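Local atomic coordinates of monosaccharide ABC transporter substrate-binding protein, CUT2 family (Acidothermus cellulolyticus, PDB entry 4RU1), a protein that probably captures sugars and related polyols for an ABC-type importer, and is seen here with myo-inositol bound in its pocket. Residues P31-T34 against F35-I38; S57-D61 against S62-A66; V203-G207 against A208-Q212; D250-P253 against Y254-G257; A296-A299 against E300-T303. All blocks are in the same frame, centred on the assembly; numbering follows the deposited sequence.

Interaction 1. Residues P31-T34 against F35-I38; sequences PGDT and FWDI. With INS (1,2,3,4,5,6-hexahydroxy-cyclohexane), chain M.
OD2 of Asp-33 is gripped from several sides: inositol O3 donates to it at 2.6 Å, water 1 donates to it at 2.8 Å, and the indole edge of Trp-36 stands next to it. The other oxygen, OD1, takes the backbone N of Phe-35 at 3.2 Å, a capping bond at the turn that leads from strand 21-27 into helix 35-49 of this type I periplasmic binding protein fold. The donor comes from above the carboxylate plane, about 43° out of it. A CG anti to the backbone N (chi1 -180°) lets the one carboxylate serve the helix start and the ligand together. The backbone completes the turn: Trp-36 N donates to Asp-33 O at 3.2 Å, and a weak bond joins Asp-37 N to Thr-34 O.

The two aromatic rings treat the ligand differently. Phe-35 lays a face against it, with inositol C1 3.9 Å above the centre of the ring, whereas Trp-36 offers its edge. The indole is also turned nearly perpendicular to the Asp-33 carboxylate, at 87°, and His-28 packs edge-to-face with it. From that edge, Trp-36 NE1 donates to inositol O4 at 3.0 Å.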
loop_
_atom_site.group_PDB
_atom_site.type_symbol
_atom_site.label_atom_id
_atom_site.label_comp_id
_atom_site.label_asym_id
_atom_site.label_seq_id
_atom_site.Cartn_x
_atom_site.Cartn_y
_atom_site.Cartn_z
ATOM N N PRO A 31 -1.648 4.502 -13.017
ATOM C CA PRO A 31 -0.613 5.453 -13.489
ATOM C C PRO A 31 -0.634 6.773 -12.782
ATOM O O PRO A 31 -1.738 7.292 -12.471
ATOM C CB PRO A 31 -0.973 5.642 -14.976
ATOM C CG PRO A 31 -1.547 4.286 -15.336
ATOM C CD PRO A 31 -2.340 3.801 -14.119
ATOM N N GLY A 32 0.528 7.189 -12.328
ATOM C CA GLY A 32 0.666 8.447 -11.611
ATOM C C GLY A 32 0.560 8.362 -10.085
ATOM O O GLY A 32 0.617 9.381 -9.423
ATOM N N ASP A 33 0.364 7.158 -9.545
ATOM C CA ASP A 33 0.338 6.919 -8.100
ATOM C C ASP A 33 1.792 6.762 -7.636
ATOM O O ASP A 33 2.445 5.714 -7.829
ATOM C CB ASP A 33 -0.545 5.730 -7.774
ATOM C CG ASP A 33 -0.603 5.458 -6.252
ATOM O OD1 ASP A 33 0.101 6.197 -5.524
ATOM O OD2 ASP A 33 -1.350 4.525 -5.849
ATOM N N THR A 34 2.313 7.830 -7.036
ATOM C CA THR A 34 3.683 7.944 -6.692
ATOM C C THR A 34 4.144 6.977 -5.573
ATOM O O THR A 34 5.314 6.760 -5.354
ATOM C CB THR A 34 4.082 9.372 -6.330
ATOM O OG1 THR A 34 3.309 9.809 -5.237
ATOM C CG2 THR A 34 3.920 10.283 -7.546
ATOM N N PHE A 35 3.188 6.392 -4.868
ATOM C CA PHE A 35 3.532 5.388 -3.861
ATOM C C PHE A 35 4.401 4.320 -4.450
ATOM O O PHE A 35 5.342 3.882 -3.840
ATOM C CB PHE A 35 2.272 4.709 -3.321
ATOM C CG PHE A 35 2.545 3.501 -2.478
ATOM C CD1 PHE A 35 2.862 3.624 -1.170
ATOM C CD2 PHE A 35 2.337 2.230 -3.008
ATOM C CE1 PHE A 35 3.042 2.470 -0.381
ATOM C CE2 PHE A 35 2.527 1.108 -2.262
ATOM C CZ PHE A 35 2.914 1.247 -0.950
ATOM N N TRP A 36 4.143 3.970 -5.689
ATOM C CA TRP A 36 4.720 2.789 -6.363
ATOM C C TRP A 36 6.179 3.152 -6.762
ATOM O O TRP A 36 7.006 2.265 -7.019
ATOM C CB TRP A 36 3.849 2.331 -7.542
ATOM C CG TRP A 36 2.618 1.749 -7.030
ATOM C CD1 TRP A 36 1.404 2.406 -6.798
ATOM C CD2 TRP A 36 2.483 0.459 -6.458
ATOM N NE1 TRP A 36 0.507 1.536 -6.151
ATOM C CE2 TRP A 36 1.172 0.353 -5.919
ATOM C CE3 TRP A 36 3.350 -0.660 -6.334
ATOM C CZ2 TRP A 36 0.734 -0.826 -5.311
ATOM C CZ3 TRP A 36 2.884 -1.794 -5.724
ATOM C CH2 TRP A 36 1.628 -1.865 -5.197
ATOM N N ASP A 37 6.497 4.455 -6.889
ATOM C CA ASP A 37 7.915 4.848 -7.111
ATOM C C ASP A 37 8.782 4.427 -5.909
ATOM O O ASP A 37 9.934 4.035 -6.111
ATOM C CB ASP A 37 8.037 6.350 -7.413
ATOM C CG ASP A 37 7.195 6.791 -8.682
ATOM O OD1 ASP A 37 7.071 6.003 -9.641
ATOM O OD2 ASP A 37 6.684 7.934 -8.668
ATOM N N ILE A 38 8.241 4.441 -4.687
ATOM C CA ILE A 38 9.057 4.030 -3.559
ATOM C C ILE A 38 9.224 2.512 -3.577
ATOM O O ILE A 38 10.300 1.998 -3.299
ATOM C CB ILE A 38 8.414 4.474 -2.215
ATOM C CG1 ILE A 38 7.972 5.954 -2.226
ATOM C CG2 ILE A 38 9.403 4.208 -1.110
ATOM C CD1 ILE A 38 6.862 6.279 -1.203
HETATM C C1 INS M . -1.070 2.199 -0.561
HETATM C C2 INS M . -1.745 3.266 -1.409
HETATM C C3 INS M . -1.646 2.869 -2.882
HETATM C C4 INS M . -2.123 1.460 -3.156
HETATM C C5 INS M . -1.381 0.451 -2.339
HETATM C C6 INS M . -1.425 0.744 -0.864
HETATM O O1 INS M . -1.175 2.463 0.847
HETATM O O2 INS M . -3.138 3.222 -1.054
HETATM O O3 INS M . -2.474 3.811 -3.594
HETATM O O4 INS M . -2.001 1.142 -4.565
HETATM O O5 INS M . -1.911 -0.884 -2.497
HETATM O O6 INS M . -0.588 -0.183 -0.113
HETATM O O HOH W 1 -2.433 2.589 -7.480
HETATM O O HOH W 2 3.977 6.749 -10.644
#

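Interaction 2. Residues S57-D61 against S62-A66; sequences SNDPD and STKEA
Lys-64 runs past two aspartates of the preceding loop on its way to solvent. Its CB rests 3.4 Å from Asp-61 O and also meets the carboxylate carbon of Asp-59. CG, anti to the carbonyl carbon (chi1 -71°), leaves the helix on the loop side and comes 3.8 Å from Asp-61 OD2. CD then lies 3.4 Å from Asp-59 OD2, and the extended chain carries NZ beyond both acids, 4.8 Å from Asp-59 OD2. There is no direct salt bridge; instead, water 4 accepts from Lys-64 NZ at 3.1 Å and donates to that same Asp-59 oxygen. The two negative charges would probably still favour the ammonium group.

Each aspartate also orders the chain. Asp-61 is the N-cap of helix 62-74: its OD1 takes Thr-63 N at 2.9 Å, nearly end-on to the C-O bond, and more weakly Lys-64 N, while its carbonyl O accepts Glu-65 N at 2.8 Å. Two residues earlier, Asp-59 OD1 uses its anti lone pair to accept Asp-61 N at 3.0 Å, an Asx turn just ahead of the cap.

Water 3 links Asp-59 O to Glu-65 OE1, and the other carboxylate oxygen of Glu-65 bonds Thr-83. This is the passage from edge strand 52-58 of the parallel sheet into helix 62-74. Strand 21-27 pairs with Ser-57 and Asp-59 through its backbone, Ser-62 OG bonds Asp-86, and helix 87-99 packs against Ser-62, Glu-65 and Ala-66.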
loop_
_atom_site.group_PDB
_atom_site.type_symbol
_atom_site.label_atom_id
_atom_site.label_comp_id
_atom_site.label_asym_id
_atom_site.label_seq_id
_atom_site.Cartn_x
_atom_site.Cartn_y
_atom_site.Cartn_z
ATOM N N SER A 57 5.772 -4.303 -14.431
ATOM C CA SER A 57 4.558 -4.080 -15.189
ATOM C C SER A 57 3.385 -3.877 -14.252
ATOM O O SER A 57 3.379 -4.260 -13.056
ATOM C CB SER A 57 4.271 -5.205 -16.131
ATOM O OG SER A 57 4.130 -6.454 -15.537
ATOM N N ASN A 58 2.394 -3.186 -14.760
ATOM C CA ASN A 58 1.254 -2.833 -13.943
ATOM C C ASN A 58 -0.006 -2.528 -14.700
ATOM O O ASN A 58 0.020 -2.025 -15.839
ATOM C CB ASN A 58 1.546 -1.613 -13.045
ATOM C CG ASN A 58 1.801 -0.322 -13.854
ATOM O OD1 ASN A 58 2.808 -0.264 -14.580
ATOM N ND2 ASN A 58 0.878 0.650 -13.811
ATOM N N ASP A 59 -1.124 -2.784 -14.022
ATOM C CA ASP A 59 -2.408 -2.339 -14.546
ATOM C C ASP A 59 -3.435 -2.301 -13.442
ATOM O O ASP A 59 -3.619 -3.286 -12.740
ATOM C CB ASP A 59 -2.850 -3.272 -15.673
ATOM C CG ASP A 59 -3.819 -2.558 -16.661
ATOM O OD1 ASP A 59 -4.928 -2.167 -16.231
ATOM O OD2 ASP A 59 -3.500 -2.462 -17.824
ATOM N N PRO A 60 -4.176 -1.169 -13.346
ATOM C CA PRO A 60 -5.195 -1.131 -12.281
ATOM C C PRO A 60 -6.475 -1.943 -12.582
ATOM O O PRO A 60 -7.402 -1.981 -11.749
ATOM C CB PRO A 60 -5.489 0.386 -12.192
ATOM C CG PRO A 60 -5.289 0.860 -13.598
ATOM C CD PRO A 60 -4.048 0.105 -14.049
ATOM N N ASP A 61 -6.598 -2.481 -13.810
ATOM C CA ASP A 61 -7.650 -3.465 -14.172
ATOM C C ASP A 61 -7.120 -4.877 -13.842
ATOM O O ASP A 61 -6.134 -5.352 -14.405
ATOM C CB ASP A 61 -7.974 -3.289 -15.685
ATOM C CG ASP A 61 -8.954 -4.278 -16.248
ATOM O OD1 ASP A 61 -9.163 -5.379 -15.738
ATOM O OD2 ASP A 61 -9.475 -3.955 -17.328
ATOM N N SER A 62 -7.699 -5.480 -12.807
ATOM C CA SER A 62 -7.223 -6.774 -12.391
ATOM C C SER A 62 -7.278 -7.855 -13.476
ATOM O O SER A 62 -6.572 -8.841 -13.407
ATOM C CB SER A 62 -7.917 -7.177 -11.113
ATOM O OG SER A 62 -9.304 -7.170 -11.318
ATOM N N THR A 63 -8.202 -7.746 -14.452
ATOM C CA THR A 63 -8.231 -8.737 -15.559
ATOM C C THR A 63 -6.947 -8.551 -16.362
ATOM O O THR A 63 -6.354 -9.531 -16.806
ATOM C CB THR A 63 -9.482 -8.489 -16.468
ATOM O OG1 THR A 63 -10.607 -8.475 -15.599
ATOM C CG2 THR A 63 -9.651 -9.541 -17.506
ATOM N N LYS A 64 -6.549 -7.282 -16.526
ATOM C CA LYS A 64 -5.313 -6.958 -17.274
ATOM C C LYS A 64 -4.040 -7.357 -16.416
ATOM O O LYS A 64 -3.017 -7.780 -16.923
ATOM C CB LYS A 64 -5.290 -5.548 -17.728
ATOM C CG LYS A 64 -6.294 -5.301 -18.857
ATOM C CD LYS A 64 -6.070 -3.996 -19.536
ATOM C CE LYS A 64 -6.858 -4.052 -20.859
ATOM N NZ LYS A 64 -6.447 -2.868 -21.616
ATOM N N GLU A 65 -4.089 -7.158 -15.110
ATOM C CA GLU A 65 -2.981 -7.649 -14.272
ATOM C C GLU A 65 -2.822 -9.177 -14.351
ATOM O O GLU A 65 -1.733 -9.668 -14.343
ATOM C CB GLU A 65 -3.156 -7.196 -12.819
ATOM C CG GLU A 65 -1.907 -7.497 -11.950
ATOM C CD GLU A 65 -2.044 -7.156 -10.495
ATOM O OE1 GLU A 65 -3.072 -6.642 -10.009
ATOM O OE2 GLU A 65 -1.053 -7.536 -9.774
ATOM N N ALA A 66 -3.932 -9.916 -14.415
ATOM C CA ALA A 66 -3.871 -11.349 -14.627
ATOM C C ALA A 66 -3.076 -11.632 -15.893
ATOM O O ALA A 66 -2.305 -12.574 -15.934
ATOM C CB ALA A 66 -5.266 -11.907 -14.736
HETATM O O HOH W 3 -5.117 -4.832 -10.892
HETATM O O HOH W 4 -4.266 -1.137 -20.170
#

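Interaction 3. Residues V203-G207 against A208-Q212; sequences VITLG and APIAQ. With INS (1,2,3,4,5,6-hexahydroxy-cyclohexane), chain M.
The peptide plane of Gly-207 is the flat group here. At its edge, Ala-211 N donates to Gly-207 O at 3.0 Å, in the carbonyl plane and with a C=O...N angle of 157°. To one face of the peptide stands Pro-209, whose CD is 3.6 Å from Gly-207 C; Ile-210 CB lies to the same side, 3.5 Å from Gly-207 O. Gly-207 is the N-cap residue of helix 208-220, and no partner for its buried N appears in the model.

Thr-205, the last residue of strand 202-205, supplies the side-chain contact. With chi1 at 59°, OG1 faces the helix and lies 3.3 Å from Ala-211 CA, where it hydrogen-bonds to Thr-229 OG1 rather than to the helix. Its methyl, CG2, meets Ile-210 CG2 at 3.8 Å, the two side chains crossing at a slant over the first helical turn.

Between strand and cap, Leu-206 turns its carbonyl to the ligand and accepts from inositol O2 at 2.7 Å. The segment begins a beta-alpha-beta unit: strand 202-205 lies between strands 145-150 and 226-230, helix 208-220 packs Ile-210 on Val-149 and Ala-211 on Thr-229, and Leu-206 reaches helix 156-168.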
loop_
_atom_site.group_PDB
_atom_site.type_symbol
_atom_site.label_atom_id
_atom_site.label_comp_id
_atom_site.label_asym_id
_atom_site.label_seq_id
_atom_site.Cartn_x
_atom_site.Cartn_y
_atom_site.Cartn_z
ATOM N N VAL A 203 -10.627 12.943 9.000
ATOM C CA VAL A 203 -10.597 12.290 7.677
ATOM C C VAL A 203 -9.338 11.410 7.726
ATOM O O VAL A 203 -8.222 11.894 8.017
ATOM C CB VAL A 203 -10.415 13.343 6.535
ATOM C CG1 VAL A 203 -10.284 12.720 5.159
ATOM C CG2 VAL A 203 -11.554 14.387 6.581
ATOM N N ILE A 204 -9.520 10.113 7.472
ATOM C CA ILE A 204 -8.373 9.189 7.246
ATOM C C ILE A 204 -8.275 8.833 5.787
ATOM O O ILE A 204 -9.237 8.286 5.202
ATOM C CB ILE A 204 -8.499 7.897 8.065
ATOM C CG1 ILE A 204 -8.538 8.224 9.534
ATOM C CG2 ILE A 204 -7.307 6.964 7.766
ATOM C CD1 ILE A 204 -8.693 6.998 10.423
ATOM N N THR A 205 -7.157 9.276 5.167
ATOM C CA THR A 205 -6.859 8.986 3.793
ATOM C C THR A 205 -5.986 7.738 3.702
ATOM O O THR A 205 -5.239 7.426 4.652
ATOM C CB THR A 205 -6.214 10.175 3.068
ATOM O OG1 THR A 205 -5.005 10.540 3.733
ATOM C CG2 THR A 205 -7.203 11.289 2.983
ATOM N N LEU A 206 -6.122 6.977 2.594
ATOM C CA LEU A 206 -5.462 5.678 2.404
ATOM C C LEU A 206 -4.190 5.735 1.518
ATOM O O LEU A 206 -3.598 4.687 1.138
ATOM C CB LEU A 206 -6.386 4.609 1.934
ATOM C CG LEU A 206 -7.626 4.427 2.760
ATOM C CD1 LEU A 206 -8.432 3.218 2.290
ATOM C CD2 LEU A 206 -7.480 4.419 4.236
ATOM N N GLY A 207 -3.753 6.956 1.191
ATOM C CA GLY A 207 -2.493 7.200 0.557
ATOM C C GLY A 207 -2.075 8.629 0.726
ATOM O O GLY A 207 -2.943 9.536 0.897
ATOM N N ALA A 208 -0.787 8.845 0.644
ATOM C CA ALA A 208 -0.223 10.199 0.853
ATOM C C ALA A 208 -0.658 11.252 -0.189
ATOM O O ALA A 208 -0.909 12.388 0.170
ATOM C CB ALA A 208 1.301 10.103 0.942
ATOM N N PRO A 209 -0.781 10.874 -1.470
ATOM C CA PRO A 209 -1.297 11.845 -2.420
ATOM C C PRO A 209 -2.702 12.279 -2.083
ATOM O O PRO A 209 -3.045 13.465 -2.200
ATOM C CB PRO A 209 -1.200 11.123 -3.746
ATOM C CG PRO A 209 -0.100 10.152 -3.556
ATOM C CD PRO A 209 -0.258 9.683 -2.155
ATOM N N ILE A 210 -3.519 11.351 -1.612
ATOM C CA ILE A 210 -4.939 11.691 -1.248
ATOM C C ILE A 210 -4.941 12.560 0.012
ATOM O O ILE A 210 -5.758 13.508 0.168
ATOM C CB ILE A 210 -5.759 10.421 -1.006
ATOM C CG1 ILE A 210 -5.710 9.455 -2.195
ATOM C CG2 ILE A 210 -7.215 10.803 -0.741
ATOM C CD1 ILE A 210 -6.000 10.099 -3.517
ATOM N N ALA A 211 -4.037 12.279 0.982
ATOM C CA ALA A 211 -3.813 13.174 2.084
ATOM C C ALA A 211 -3.643 14.613 1.675
ATOM O O ALA A 211 -4.265 15.496 2.305
ATOM C CB ALA A 211 -2.631 12.804 2.921
ATOM N N GLN A 212 -2.856 14.873 0.632
ATOM C CA GLN A 212 -2.633 16.253 0.202
ATOM C C GLN A 212 -3.896 16.926 -0.197
ATOM O O GLN A 212 -4.151 18.065 0.161
ATOM C CB GLN A 212 -1.611 16.332 -0.938
ATOM C CG GLN A 212 -0.321 15.630 -0.725
ATOM C CD GLN A 212 0.304 16.042 0.564
ATOM O OE1 GLN A 212 0.445 17.247 0.785
ATOM N NE2 GLN A 212 0.702 15.060 1.447
HETATM C C1 INS M . -1.070 2.199 -0.561
HETATM C C2 INS M . -1.745 3.266 -1.409
HETATM C C3 INS M . -1.646 2.869 -2.882
HETATM C C4 INS M . -2.123 1.460 -3.156
HETATM C C5 INS M . -1.381 0.451 -2.339
HETATM C C6 INS M . -1.425 0.744 -0.864
HETATM O O1 INS M . -1.175 2.463 0.847
HETATM O O2 INS M . -3.138 3.222 -1.054
HETATM O O3 INS M . -2.474 3.811 -3.594
HETATM O O4 INS M . -2.001 1.142 -4.565
HETATM O O5 INS M . -1.911 -0.884 -2.497
HETATM O O6 INS M . -0.588 -0.183 -0.113
#

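Interaction 4. Residues D250-P253 against Y254-G257; sequences DQQP and YVEG. With INS (1,2,3,4,5,6-hexahydroxy-cyclohexane), chain M.
The backbone leaves strand 248-250, takes positive phi at Gln-252, and turns helical at Pro-253, so that Gln-252 O accepts Glu-256 N at 3.0 Å and Pro-253 O accepts Gly-257 N at 3.0 Å. Asp-250 steadies the bend, its OD1 receiving Gln-252 N at 2.9 Å in an Asx turn, while its OD2 makes a salt bridge with Arg-304.

Across the turn, Gln-251 meets Glu-256. Its NE2 donates at 2.6 Å to the syn lone pair of Glu-256 OE2, with an N-H...O angle of 149°. The side chains cross at about a right angle and their flat ends are turned 64° apart. Gln-251 CG sits between the backbone N and the carbonyl carbon (chi1 68°), which, with an extended chain beyond CG, places the amide between Glu-256 and the ligand.

Gln-251, in the loop just before the Gln-252 N-cap of helix 253-270, belongs to the inositol pocket of this periplasmic binding protein fold. Its OE1 accepts from inositol O6 at 2.9 Å, and Glu-256, whose OE1 takes Asn-108 ND2, is a second-shell group that probably settles which end of the amide faces the ligand. A leucine in place of Gln-251 would probably leave inositol O6 and Glu-256 OE2 each without this mate.

Val-255 CG2 lies alongside Gln-252 CB at 3.9 Å. Pro-253 packs against Ile-38 and Ile-39 of helix 35-49.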
loop_
_atom_site.group_PDB
_atom_site.type_symbol
_atom_site.label_atom_id
_atom_site.label_comp_id
_atom_site.label_asym_id
_atom_site.label_seq_id
_atom_site.Cartn_x
_atom_site.Cartn_y
_atom_site.Cartn_z
ATOM N N ASP A 250 3.217 4.092 8.472
ATOM C CA ASP A 250 4.237 3.634 7.550
ATOM C C ASP A 250 4.150 2.109 7.389
ATOM O O ASP A 250 4.121 1.388 8.395
ATOM C CB ASP A 250 5.581 4.013 8.159
ATOM C CG ASP A 250 6.755 3.823 7.248
ATOM O OD1 ASP A 250 6.667 3.489 6.013
ATOM O OD2 ASP A 250 7.852 4.022 7.810
ATOM N N GLN A 251 4.063 1.705 6.129
ATOM C CA GLN A 251 4.118 0.303 5.707
ATOM C C GLN A 251 5.426 -0.101 5.065
ATOM O O GLN A 251 5.589 -1.260 4.634
ATOM C CB GLN A 251 2.966 -0.096 4.762
ATOM C CG GLN A 251 3.049 0.559 3.394
ATOM C CD GLN A 251 1.968 0.086 2.416
ATOM O OE1 GLN A 251 1.148 0.896 1.892
ATOM N NE2 GLN A 251 2.002 -1.189 2.114
ATOM N N GLN A 252 6.343 0.860 4.935
ATOM C CA GLN A 252 7.685 0.663 4.349
ATOM C C GLN A 252 7.615 0.023 2.977
ATOM O O GLN A 252 8.121 -1.094 2.740
ATOM C CB GLN A 252 8.617 -0.080 5.280
ATOM C CG GLN A 252 8.853 0.619 6.595
ATOM C CD GLN A 252 9.817 -0.173 7.427
ATOM O OE1 GLN A 252 9.415 -1.231 8.020
ATOM N NE2 GLN A 252 11.070 0.192 7.368
ATOM N N PRO A 253 7.082 0.804 2.021
ATOM C CA PRO A 253 7.173 0.314 0.636
ATOM C C PRO A 253 8.521 -0.022 0.110
ATOM O O PRO A 253 8.615 -0.932 -0.750
ATOM C CB PRO A 253 6.578 1.461 -0.194
ATOM C CG PRO A 253 6.672 2.663 0.706
ATOM C CD PRO A 253 6.451 2.124 2.096
ATOM N N TYR A 254 9.558 0.674 0.558
ATOM C CA TYR A 254 10.893 0.360 0.091
ATOM C C TYR A 254 11.234 -1.052 0.462
ATOM O O TYR A 254 11.825 -1.818 -0.316
ATOM C CB TYR A 254 11.907 1.325 0.684
ATOM C CG TYR A 254 13.369 1.210 0.198
ATOM C CD1 TYR A 254 14.233 0.252 0.754
ATOM C CD2 TYR A 254 13.884 2.038 -0.850
ATOM C CE1 TYR A 254 15.558 0.161 0.328
ATOM C CE2 TYR A 254 15.229 1.959 -1.251
ATOM C CZ TYR A 254 16.045 1.036 -0.648
ATOM O OH TYR A 254 17.374 1.019 -1.020
ATOM N N VAL A 255 10.865 -1.435 1.689
ATOM C CA VAL A 255 11.091 -2.789 2.184
ATOM C C VAL A 255 10.271 -3.829 1.417
ATOM O O VAL A 255 10.724 -4.944 1.176
ATOM C CB VAL A 255 10.902 -2.933 3.688
ATOM C CG1 VAL A 255 11.056 -4.370 4.194
ATOM C CG2 VAL A 255 11.902 -2.031 4.392
ATOM N N GLU A 256 8.994 -3.530 1.219
ATOM C CA GLU A 256 8.156 -4.418 0.419
ATOM C C GLU A 256 8.767 -4.742 -0.953
ATOM O O GLU A 256 8.876 -5.913 -1.314
ATOM C CB GLU A 256 6.779 -3.840 0.218
ATOM C CG GLU A 256 6.015 -3.646 1.537
ATOM C CD GLU A 256 4.650 -3.049 1.382
ATOM O OE1 GLU A 256 4.136 -2.826 0.259
ATOM O OE2 GLU A 256 4.031 -2.718 2.440
ATOM N N GLY A 257 9.142 -3.716 -1.691
ATOM C CA GLY A 257 9.746 -3.944 -3.023
ATOM C C GLY A 257 11.097 -4.583 -2.958
ATOM O O GLY A 257 11.394 -5.496 -3.723
HETATM C C1 INS M . -1.070 2.199 -0.561
HETATM C C2 INS M . -1.745 3.266 -1.409
HETATM C C3 INS M . -1.646 2.869 -2.882
HETATM C C4 INS M . -2.123 1.460 -3.156
HETATM C C5 INS M . -1.381 0.451 -2.339
HETATM C C6 INS M . -1.425 0.744 -0.864
HETATM O O1 INS M . -1.175 2.463 0.847
HETATM O O2 INS M . -3.138 3.222 -1.054
HETATM O O3 INS M . -2.474 3.811 -3.594
HETATM O O4 INS M . -2.001 1.142 -4.565
HETATM O O5 INS M . -1.911 -0.884 -2.497
HETATM O O6 INS M . -0.588 -0.183 -0.113
#

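Interaction 5. Residues A296-A299 against E300-T303; sequences AKFA and ERGT
A Schellman motif closes helix 293-300 here, with Gly-302 as its C-prime residue. Thr-303 N reaches back to Phe-298 O at 3.0 Å, and Gly-302 N to Ala-299 O at 2.9 Å, the latter from well above the carbonyl plane. Phe-298 O also accepts two weak hydrogen bonds, from Arg-301 N and Thr-303 OG1.

Arg-301 folds back over the helix end beside Phe-298. The edge of the phenyl ring meets the guanidinium face: Phe-298 CD1 lies 3.3 Å from Arg-301 CZ, over the centre of the group, with the planes 73° apart. Arg-301 NE donates to Thr-303 OG1 at 2.8 Å, which helps set the rotation of the guanidinium.

On the preceding turn, Lys-297, its chain bent at chi2 and chi3, brings NZ to Glu-300 OE1 in a salt bridge of 3.0 Å, meeting that oxygen nearly end-on. An alanine in place of Glu-300 would probably leave the Lys-297 ammonium without its charge mate and set that bent chain free to turn. Ala-296, Ala-299 and Glu-300 face Pro-237 of helix 236-241.

The positive phi of Gly-302, with the backbone bonds from its own N and from the next N back into the last turn, is the signature of the Schellman C-cap.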
loop_
_atom_site.group_PDB
_atom_site.type_symbol
_atom_site.label_atom_id
_atom_site.label_comp_id
_atom_site.label_asym_id
_atom_site.label_seq_id
_atom_site.Cartn_x
_atom_site.Cartn_y
_atom_site.Cartn_z
ATOM N N ALA A 296 12.150 11.960 8.177
ATOM C CA ALA A 296 11.854 13.006 7.254
ATOM C C ALA A 296 12.743 13.117 6.051
ATOM O O ALA A 296 12.285 13.313 4.937
ATOM C CB ALA A 296 11.777 14.335 8.004
ATOM N N LYS A 297 14.059 13.165 6.280
ATOM C CA LYS A 297 15.021 13.278 5.193
ATOM C C LYS A 297 14.824 12.158 4.182
ATOM O O LYS A 297 14.903 12.414 2.957
ATOM C CB LYS A 297 16.464 13.297 5.741
ATOM C CG LYS A 297 17.138 14.656 5.680
ATOM C CD LYS A 297 16.252 15.782 6.195
ATOM C CE LYS A 297 16.159 16.895 5.160
ATOM N NZ LYS A 297 15.322 18.033 5.621
ATOM N N PHE A 298 14.564 10.949 4.688
ATOM C CA PHE A 298 14.397 9.792 3.811
ATOM C C PHE A 298 13.107 9.881 2.955
ATOM O O PHE A 298 13.088 9.620 1.731
ATOM C CB PHE A 298 14.415 8.461 4.593
ATOM C CG PHE A 298 15.721 8.125 5.263
ATOM C CD1 PHE A 298 16.916 8.166 4.583
ATOM C CD2 PHE A 298 15.730 7.696 6.569
ATOM C CE1 PHE A 298 18.103 7.817 5.218
ATOM C CE2 PHE A 298 16.890 7.374 7.222
ATOM C CZ PHE A 298 18.089 7.407 6.535
ATOM N N ALA A 299 12.017 10.250 3.621
ATOM C CA ALA A 299 10.739 10.537 2.917
ATOM C C ALA A 299 10.892 11.657 1.886
ATOM O O ALA A 299 10.404 11.565 0.744
ATOM C CB ALA A 299 9.649 10.843 3.936
ATOM N N GLU A 300 11.625 12.696 2.266
ATOM C CA GLU A 300 11.799 13.855 1.384
ATOM C C GLU A 300 12.658 13.545 0.124
ATOM O O GLU A 300 12.497 14.195 -0.896
ATOM C CB GLU A 300 12.293 15.062 2.193
ATOM C CG GLU A 300 11.162 15.783 2.997
ATOM C CD GLU A 300 11.672 16.587 4.208
ATOM O OE1 GLU A 300 12.903 16.706 4.370
ATOM O OE2 GLU A 300 10.855 17.065 5.043
ATOM N N ARG A 301 13.501 12.477 0.155
ATOM C CA ARG A 301 14.189 12.000 -1.048
ATOM C C ARG A 301 13.444 10.880 -1.762
ATOM O O ARG A 301 13.973 10.243 -2.675
ATOM C CB ARG A 301 15.603 11.559 -0.679
ATOM C CG ARG A 301 15.699 10.189 -0.022
ATOM C CD ARG A 301 17.006 9.957 0.700
ATOM N NE ARG A 301 17.175 8.528 0.960
ATOM C CZ ARG A 301 18.246 7.994 1.539
ATOM N NH1 ARG A 301 19.240 8.789 1.956
ATOM N NH2 ARG A 301 18.305 6.658 1.724
ATOM N N GLY A 302 12.230 10.567 -1.320
ATOM C CA GLY A 302 11.401 9.579 -2.014
ATOM C C GLY A 302 11.768 8.139 -1.722
ATOM O O GLY A 302 11.370 7.260 -2.479
ATOM N N THR A 303 12.454 7.836 -0.602
ATOM C CA THR A 303 12.846 6.436 -0.412
ATOM C C THR A 303 12.136 5.861 0.772
ATOM O O THR A 303 12.396 4.704 1.112
ATOM C CB THR A 303 14.389 6.200 -0.271
ATOM O OG1 THR A 303 14.856 6.944 0.830
ATOM C CG2 THR A 303 15.106 6.638 -1.555
#

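Interactions 1, 3 and 4 each contribute to the inositol pocket, reaching it from three different strand-to-helix connections. Interactions 1 and 4 meet directly: Phe-35 CE1 lies 3.4 Å from Gln-251 OE1, and Ile-38 CG2 3.6 Å from Pro-253 CG. Interaction 3 touches interaction 1 through Thr-34 OG1 and Pro-209 CG, 3.8 Å apart, but stays about 6 Å from interaction 4 at the nearest atoms. Interaction 5 packs against both interactions 4 and 1: Thr-303 O lies 3.4 Å from Tyr-254 CB and Gly-302 O 3.6 Å from Ile-38 CG1. Interaction 2 joins the group through interaction 1: its Pro-60 CD meets Pro-31 CD at 4.1 Å, and the Pro-60 side chain is about 8 Å from the ligand.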